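PDB 3RRL: succinyl-CoA:3-ketoacid-coenzyme A transferase subunit B from Helicobacter pylori, which catalyses, as subunit B of the enzyme, the transfer of coenzyme A from succinyl-CoA to a 3-oxo acid, giving a 3-oxoacyl-CoA and succinate. Local coordinates for residues I6-A9 against A10-L13; E188-S191 against L192-K196; A82-F85 against A86-G90. All blocks are in the same frame, centred on the assembly; numbering follows the deposited sequence.

How the contacts relate
All three contacts are local, each between side chains and backbone a few residues apart, and each belongs to a different helix of the coenzyme A transferase subunit. Contact 1 (6-13) ends helix 2-10 and contact 2 (188-196) starts helix 192-198; their centres are 20 Å apart and their nearest atoms about 8 Å. Contact 3 lies in helix 81-89, its centre 25 Å from that of contact 1 and 40 Å from that of contact 2, which lies on the opposite side of the chain's centre. Of the three it alone borders the predicted active-site residue Glu43, about 4 Å from the side chain of Phe85, and other protein chains also reach it.

Contact 1 of 3, residues I6-A9 against A10-L13; sequences IKRA and AKEL
The guanidinium of Arg8 reaches past the last turn of helix 2-10 to the carboxylate of Glu12 and holds it end-on, both terminal nitrogens converging on one oxygen. NH2 of Arg8 gives the shorter and straighter bond, 2.8 Å to the anti lone pair of OE2 of Glu12 at an N-H...O angle of 160°; NH1 of Arg8 adds a more bent one, 3.2 Å to the same OE2. The two flat groups are nearly coplanar, 25° apart. A bend at chi2 of Arg8 (55°) brings the guanidinium round to Glu12, which folds at its own chi2 to meet it. Lys11 crosses Arg8 at about a right angle, its CD 4.1 Å from CD of Arg8.

Beneath these side chains the backbone winds out of helix 2-10. Ala10 N still bonds to Ile6 O (2.9 Å), but Lys11 N turns to Arg8 O and Glu12 N to Ala9 O (3.0 Å), and a type I turn from Ala10 to Leu13 leads toward strand 18-21. A water donates to Lys7 O (2.7 Å). Beyond the segments Arg8 NE pairs with Glu185, while Glu12 meets Lys134 through OE1 and Gln166 through OE2. The carboxylate thus sits among two cationic groups and an amide, which probably favours its ionised form and ties the helix end to strands 134-138 and 166-168.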
loop_
_atom_site.group_PDB
_atom_site.type_symbol
_atom_site.label_atom_id
_atom_site.label_comp_id
_atom_site.label_asym_id
_atom_site.label_seq_id
_atom_site.Cartn_x
_atom_site.Cartn_y
_atom_site.Cartn_z
ATOM N N ILE B 6 -24.894 -16.870 -20.674
ATOM C CA ILE B 6 -23.453 -17.034 -20.631
ATOM C C ILE B 6 -22.815 -16.712 -21.972
ATOM O O ILE B 6 -21.906 -15.881 -22.059
ATOM C CB ILE B 6 -23.087 -18.457 -20.180
ATOM C CG1 ILE B 6 -23.370 -18.606 -18.685
ATOM C CG2 ILE B 6 -21.623 -18.768 -20.486
ATOM C CD1 ILE B 6 -23.518 -20.044 -18.237
ATOM N N LYS B 7 -23.305 -17.361 -23.019
ATOM C CA LYS B 7 -22.813 -17.117 -24.368
ATOM C C LYS B 7 -22.937 -15.655 -24.817
ATOM O O LYS B 7 -22.086 -15.162 -25.557
ATOM C CB LYS B 7 -23.483 -18.071 -25.364
ATOM C CG LYS B 7 -23.017 -19.512 -25.158
ATOM C CD LYS B 7 -23.455 -20.454 -26.261
ATOM C CE LYS B 7 -22.893 -21.849 -26.013
ATOM N NZ LYS B 7 -23.342 -22.845 -27.027
ATOM N N ARG B 8 -23.980 -14.961 -24.370
ATOM C CA ARG B 8 -24.135 -13.549 -24.727
ATOM C C ARG B 8 -23.151 -12.708 -23.921
ATOM O O ARG B 8 -22.552 -11.767 -24.437
ATOM C CB ARG B 8 -25.576 -13.074 -24.508
ATOM C CG ARG B 8 -25.795 -11.586 -24.770
ATOM C CD ARG B 8 -25.338 -11.177 -26.174
ATOM N NE ARG B 8 -25.423 -9.730 -26.375
ATOM C CZ ARG B 8 -24.499 -8.863 -25.963
ATOM N NH1 ARG B 8 -24.658 -7.568 -26.179
ATOM N NH2 ARG B 8 -23.411 -9.287 -25.335
ATOM N N ALA B 9 -22.971 -13.070 -22.656
ATOM C CA ALA B 9 -21.986 -12.406 -21.808
ATOM C C ALA B 9 -20.574 -12.548 -22.371
ATOM O O ALA B 9 -19.765 -11.622 -22.281
ATOM C CB ALA B 9 -22.047 -12.962 -20.394
ATOM N N ALA B 10 -20.279 -13.710 -22.952
ATOM C CA ALA B 10 -18.944 -13.974 -23.488
ATOM C C ALA B 10 -18.573 -12.996 -24.595
ATOM O O ALA B 10 -17.403 -12.680 -24.793
ATOM C CB ALA B 10 -18.843 -15.400 -23.994
ATOM N N LYS B 11 -19.579 -12.517 -25.312
ATOM C CA LYS B 11 -19.355 -11.585 -26.405
ATOM C C LYS B 11 -18.790 -10.256 -25.917
ATOM O O LYS B 11 -18.214 -9.493 -26.700
ATOM C CB LYS B 11 -20.649 -11.364 -27.190
ATOM C CG LYS B 11 -21.147 -12.606 -27.916
ATOM C CD LYS B 11 -22.360 -12.288 -28.783
ATOM C CE LYS B 11 -22.607 -13.380 -29.813
ATOM N NZ LYS B 11 -22.834 -14.718 -29.192
ATOM N N GLU B 12 -18.952 -9.982 -24.628
ATOM C CA GLU B 12 -18.443 -8.737 -24.046
ATOM C C GLU B 12 -16.937 -8.782 -23.752
ATOM O O GLU B 12 -16.308 -7.750 -23.487
ATOM C CB GLU B 12 -19.228 -8.378 -22.779
ATOM C CG GLU B 12 -20.718 -8.165 -23.031
ATOM C CD GLU B 12 -20.983 -6.950 -23.905
ATOM O OE1 GLU B 12 -20.378 -5.887 -23.633
ATOM O OE2 GLU B 12 -21.784 -7.057 -24.864
ATOM N N LEU B 13 -16.358 -9.976 -23.796
ATOM C CA LEU B 13 -14.927 -10.116 -23.539
ATOM C C LEU B 13 -14.126 -9.821 -24.796
ATOM O O LEU B 13 -14.372 -10.398 -25.854
ATOM C CB LEU B 13 -14.600 -11.510 -23.011
ATOM C CG LEU B 13 -15.292 -11.883 -21.703
ATOM C CD1 LEU B 13 -14.712 -13.166 -21.159
ATOM C CD2 LEU B 13 -15.106 -10.772 -20.712
HETATM O O HOH W 1 -20.676 -16.636 -27.262
#

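Contact 2 of 3, residues E188-S191 against L192-K196; sequences EGVS and LDQVK
The backbone runs extended through Val190 and Ser191 and then coils into helix 192-198, whose first turn is under way when Val195 N bonds to Ser191 O at 3.2 Å. Ser191 is the N-cap: its OG accepts from Gln194 N at 2.8 Å, with an N-H...O angle of 156°. The hydroxyl gets there because chi1 (85°) sets OG between the backbone N and the carbonyl carbon, within reach of Gln194 N. Gln194 returns the bond: its chain bends at chi2 (145°) and comes back over the serine, so that OE1 of Gln194 accepts from Ser191 N at 2.9 Å; the donor stands well above the amide carbonyl plane, off the lone pairs.

These reciprocal bonds, side chain of the cap to backbone of the third residue on and the reverse, make a capping box. They give side-chain partners to two backbone N-H groups at the start of the helix, where the usual i-4 carbonyl acceptors of the helix are lacking. The glutamine CB lies 3.4 Å from Ser191 OG, and OE1 also comes against Val190, 3.5 Å from its CA.

Just before the cap, Val190 leans on the helix. CG1 of Val190 meets CG2 of Val195 at 3.9 Å, the two side chains crossing at about a right angle. Val195 continues inward onto Leu186 of strand 180-186 and onto Ala172 and Phe174 of strand 172-177, while Leu192 touches Leu183 of strand 180-186.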
loop_
_atom_site.group_PDB
_atom_site.type_symbol
_atom_site.label_atom_id
_atom_site.label_comp_id
_atom_site.label_asym_id
_atom_site.label_seq_id
_atom_site.Cartn_x
_atom_site.Cartn_y
_atom_site.Cartn_z
ATOM N N GLU B 188 -32.553 -14.669 -28.456
ATOM C CA GLU B 188 -33.133 -15.489 -29.519
ATOM C C GLU B 188 -34.457 -16.135 -29.121
ATOM O O GLU B 188 -34.544 -16.800 -28.093
ATOM C CB GLU B 188 -32.139 -16.562 -29.968
ATOM C CG GLU B 188 -31.402 -16.228 -31.253
ATOM C CD GLU B 188 -32.310 -16.282 -32.473
ATOM O OE1 GLU B 188 -31.809 -16.098 -33.605
ATOM O OE2 GLU B 188 -33.527 -16.511 -32.299
ATOM N N GLY B 189 -35.486 -15.935 -29.947
ATOM C CA GLY B 189 -36.784 -16.547 -29.714
ATOM C C GLY B 189 -37.603 -15.865 -28.632
ATOM O O GLY B 189 -38.573 -16.432 -28.110
ATOM N N VAL B 190 -37.210 -14.640 -28.294
ATOM C CA VAL B 190 -37.916 -13.861 -27.284
ATOM C C VAL B 190 -38.586 -12.636 -27.913
ATOM O O VAL B 190 -38.033 -12.005 -28.818
ATOM C CB VAL B 190 -36.971 -13.442 -26.136
ATOM C CG1 VAL B 190 -37.709 -12.573 -25.126
ATOM C CG2 VAL B 190 -36.394 -14.679 -25.451
ATOM N N SER B 191 -39.777 -12.301 -27.430
ATOM C CA SER B 191 -40.568 -11.238 -28.036
ATOM C C SER B 191 -40.518 -9.984 -27.189
ATOM O O SER B 191 -40.355 -10.053 -25.971
ATOM C CB SER B 191 -42.025 -11.666 -28.200
ATOM O OG SER B 191 -42.740 -11.421 -27.002
ATOM N N LEU B 192 -40.635 -8.835 -27.842
ATOM C CA LEU B 192 -40.698 -7.571 -27.127
ATOM C C LEU B 192 -41.738 -7.641 -26.012
ATOM O O LEU B 192 -41.485 -7.220 -24.881
ATOM C CB LEU B 192 -41.019 -6.425 -28.091
ATOM C CG LEU B 192 -41.178 -5.039 -27.457
ATOM C CD1 LEU B 192 -40.020 -4.717 -26.528
ATOM C CD2 LEU B 192 -41.333 -3.955 -28.520
ATOM N N ASP B 193 -42.902 -8.190 -26.328
ATOM C CA ASP B 193 -43.993 -8.264 -25.359
ATOM C C ASP B 193 -43.687 -9.180 -24.176
ATOM O O ASP B 193 -44.126 -8.913 -23.056
ATOM C CB ASP B 193 -45.299 -8.689 -26.041
ATOM C CG ASP B 193 -46.035 -7.517 -26.676
ATOM O OD1 ASP B 193 -45.374 -6.536 -27.092
ATOM O OD2 ASP B 193 -47.279 -7.579 -26.754
ATOM N N GLN B 194 -42.958 -10.264 -24.423
ATOM C CA GLN B 194 -42.535 -11.147 -23.339
ATOM C C GLN B 194 -41.675 -10.380 -22.332
ATOM O O GLN B 194 -41.777 -10.587 -21.124
ATOM C CB GLN B 194 -41.762 -12.354 -23.884
ATOM C CG GLN B 194 -42.628 -13.580 -24.126
ATOM C CD GLN B 194 -42.182 -14.393 -25.333
ATOM O OE1 GLN B 194 -41.045 -14.272 -25.795
ATOM N NE2 GLN B 194 -43.086 -15.223 -25.856
ATOM N N VAL B 195 -40.832 -9.489 -22.841
ATOM C CA VAL B 195 -39.960 -8.692 -21.986
ATOM C C VAL B 195 -40.754 -7.650 -21.198
ATOM O O VAL B 195 -40.581 -7.518 -19.989
ATOM C CB VAL B 195 -38.845 -8.002 -22.798
ATOM C CG1 VAL B 195 -37.974 -7.160 -21.891
ATOM C CG2 VAL B 195 -38.006 -9.037 -23.516
ATOM N N LYS B 196 -41.627 -6.917 -21.880
ATOM C CA LYS B 196 -42.468 -5.940 -21.201
ATOM C C LYS B 196 -43.247 -6.621 -20.091
ATOM O O LYS B 196 -43.328 -6.119 -18.968
ATOM C CB LYS B 196 -43.454 -5.302 -22.176
ATOM C CG LYS B 196 -42.835 -4.444 -23.252
ATOM C CD LYS B 196 -43.932 -3.893 -24.149
ATOM C CE LYS B 196 -43.396 -2.944 -25.204
ATOM N NZ LYS B 196 -44.472 -2.589 -26.175
#

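Contact 3 of 3, residues A82-F85 against A86-G90; sequences ADSF and AMIRG
The carbonyl oxygen of Ala82 takes two donors: the backbone N of Ala86 at 2.8 Å and a water at 2.8 Å. That water in turn accepts from NH1 of Arg89 (2.8 Å), lying at the edge of the guanidinium in its plane, and so joins the side chain to a backbone carbonyl two turns back. Arg89 bends at chi3 (-56°) to fold its guanidinium back beside the helix, where Phe85 O lies over one face, 3.6 Å from NH2.

Successive i to i+4 bonds, Met87 N to Asp83 O and Ile88 N to Ser84 O among them, are those of alpha-helix 81-89. Phe85 and Ile88 point the same way, side by side, with CD1 of Phe85 3.9 Å from CD1 of Ile88. The Phe85 side chain also touches Glu43, the predicted active-site residue, and Asp127 of helix 125-131. Ser84 OG bonds to the backbone O of Glu43, tying this helix to the loop that carries it. The side chain of Met87, a selenomethionine, touches Gln41 of strand 39-42 and also packs on an aromatic side chain of another protein chain, to whose backbone NH2 of Arg89 is hydrogen-bonded.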
loop_
_atom_site.group_PDB
_atom_site.type_symbol
_atom_site.label_atom_id
_atom_site.label_comp_id
_atom_site.label_asym_id
_atom_site.label_seq_id
_atom_site.Cartn_x
_atom_site.Cartn_y
_atom_site.Cartn_z
ATOM N N ALA B 82 -4.601 -5.933 -0.138
ATOM C CA ALA B 82 -4.673 -4.490 -0.328
ATOM C C ALA B 82 -4.311 -4.103 -1.754
ATOM O O ALA B 82 -4.919 -3.198 -2.333
ATOM C CB ALA B 82 -3.747 -3.774 0.647
ATOM N N ASP B 83 -3.300 -4.774 -2.301
ATOM C CA ASP B 83 -2.842 -4.510 -3.659
ATOM C C ASP B 83 -3.904 -4.912 -4.668
ATOM O O ASP B 83 -4.154 -4.206 -5.646
ATOM C CB ASP B 83 -1.546 -5.276 -3.964
ATOM C CG ASP B 83 -0.359 -4.784 -3.154
ATOM O OD1 ASP B 83 -0.402 -3.647 -2.643
ATOM O OD2 ASP B 83 0.628 -5.544 -3.039
ATOM N N SER B 84 -4.509 -6.068 -4.435
ATOM C CA SER B 84 -5.584 -6.564 -5.282
ATOM C C SER B 84 -6.695 -5.537 -5.359
ATOM O O SER B 84 -7.172 -5.179 -6.445
ATOM C CB SER B 84 -6.151 -7.857 -4.705
ATOM O OG SER B 84 -7.166 -8.372 -5.544
ATOM N N PHE B 85 -7.107 -5.054 -4.198
ATOM C CA PHE B 85 -8.225 -4.133 -4.156
ATOM C C PHE B 85 -7.829 -2.707 -4.536
ATOM O O PHE B 85 -8.675 -1.921 -4.951
ATOM C CB PHE B 85 -8.985 -4.253 -2.830
ATOM C CG PHE B 85 -9.859 -5.477 -2.777
ATOM C CD1 PHE B 85 -11.050 -5.517 -3.485
ATOM C CD2 PHE B 85 -9.465 -6.603 -2.084
ATOM C CE1 PHE B 85 -11.840 -6.647 -3.481
ATOM C CE2 PHE B 85 -10.257 -7.738 -2.076
ATOM C CZ PHE B 85 -11.449 -7.756 -2.777
ATOM N N ALA B 86 -6.539 -2.390 -4.436
ATOM C CA ALA B 86 -6.042 -1.124 -4.966
ATOM C C ALA B 86 -6.188 -1.159 -6.486
ATOM O O ALA B 86 -6.570 -0.183 -7.111
ATOM C CB ALA B 86 -4.585 -0.907 -4.570
HETATM N N MSE B 87 -5.876 -2.308 -7.070
HETATM C CA MSE B 87 -5.988 -2.521 -8.506
HETATM C C MSE B 87 -7.454 -2.392 -8.927
HETATM O O MSE B 87 -7.787 -1.762 -9.941
HETATM C CB MSE B 87 -5.459 -3.917 -8.826
HETATM C CG MSE B 87 -5.446 -4.306 -10.273
HETATM SE SE MSE B 87 -4.719 -6.119 -10.447
HETATM C CE MSE B 87 -3.197 -5.927 -9.276
ATOM N N ILE B 88 -8.332 -2.995 -8.137
ATOM C CA ILE B 88 -9.762 -2.952 -8.415
ATOM C C ILE B 88 -10.356 -1.566 -8.165
ATOM O O ILE B 88 -11.017 -1.000 -9.035
ATOM C CB ILE B 88 -10.512 -4.000 -7.586
ATOM C CG1 ILE B 88 -10.250 -5.391 -8.165
ATOM C CG2 ILE B 88 -12.001 -3.702 -7.570
ATOM C CD1 ILE B 88 -10.615 -6.532 -7.239
ATOM N N ARG B 89 -10.108 -1.017 -6.980
ATOM C CA ARG B 89 -10.705 0.256 -6.583
ATOM C C ARG B 89 -10.154 1.390 -7.434
ATOM O O ARG B 89 -10.838 2.391 -7.672
ATOM C CB ARG B 89 -10.424 0.543 -5.108
ATOM C CG ARG B 89 -11.206 1.721 -4.531
ATOM C CD ARG B 89 -10.620 2.182 -3.198
ATOM N NE ARG B 89 -10.540 1.104 -2.212
ATOM C CZ ARG B 89 -9.432 0.423 -1.918
ATOM N NH1 ARG B 89 -9.485 -0.530 -0.996
ATOM N NH2 ARG B 89 -8.273 0.692 -2.528
ATOM N N GLY B 90 -8.916 1.227 -7.892
ATOM C CA GLY B 90 -8.234 2.271 -8.635
ATOM C C GLY B 90 -8.635 2.353 -10.094
ATOM O O GLY B 90 -8.111 3.187 -10.833
HETATM O O HOH W 2 -6.799 -1.478 -1.079
#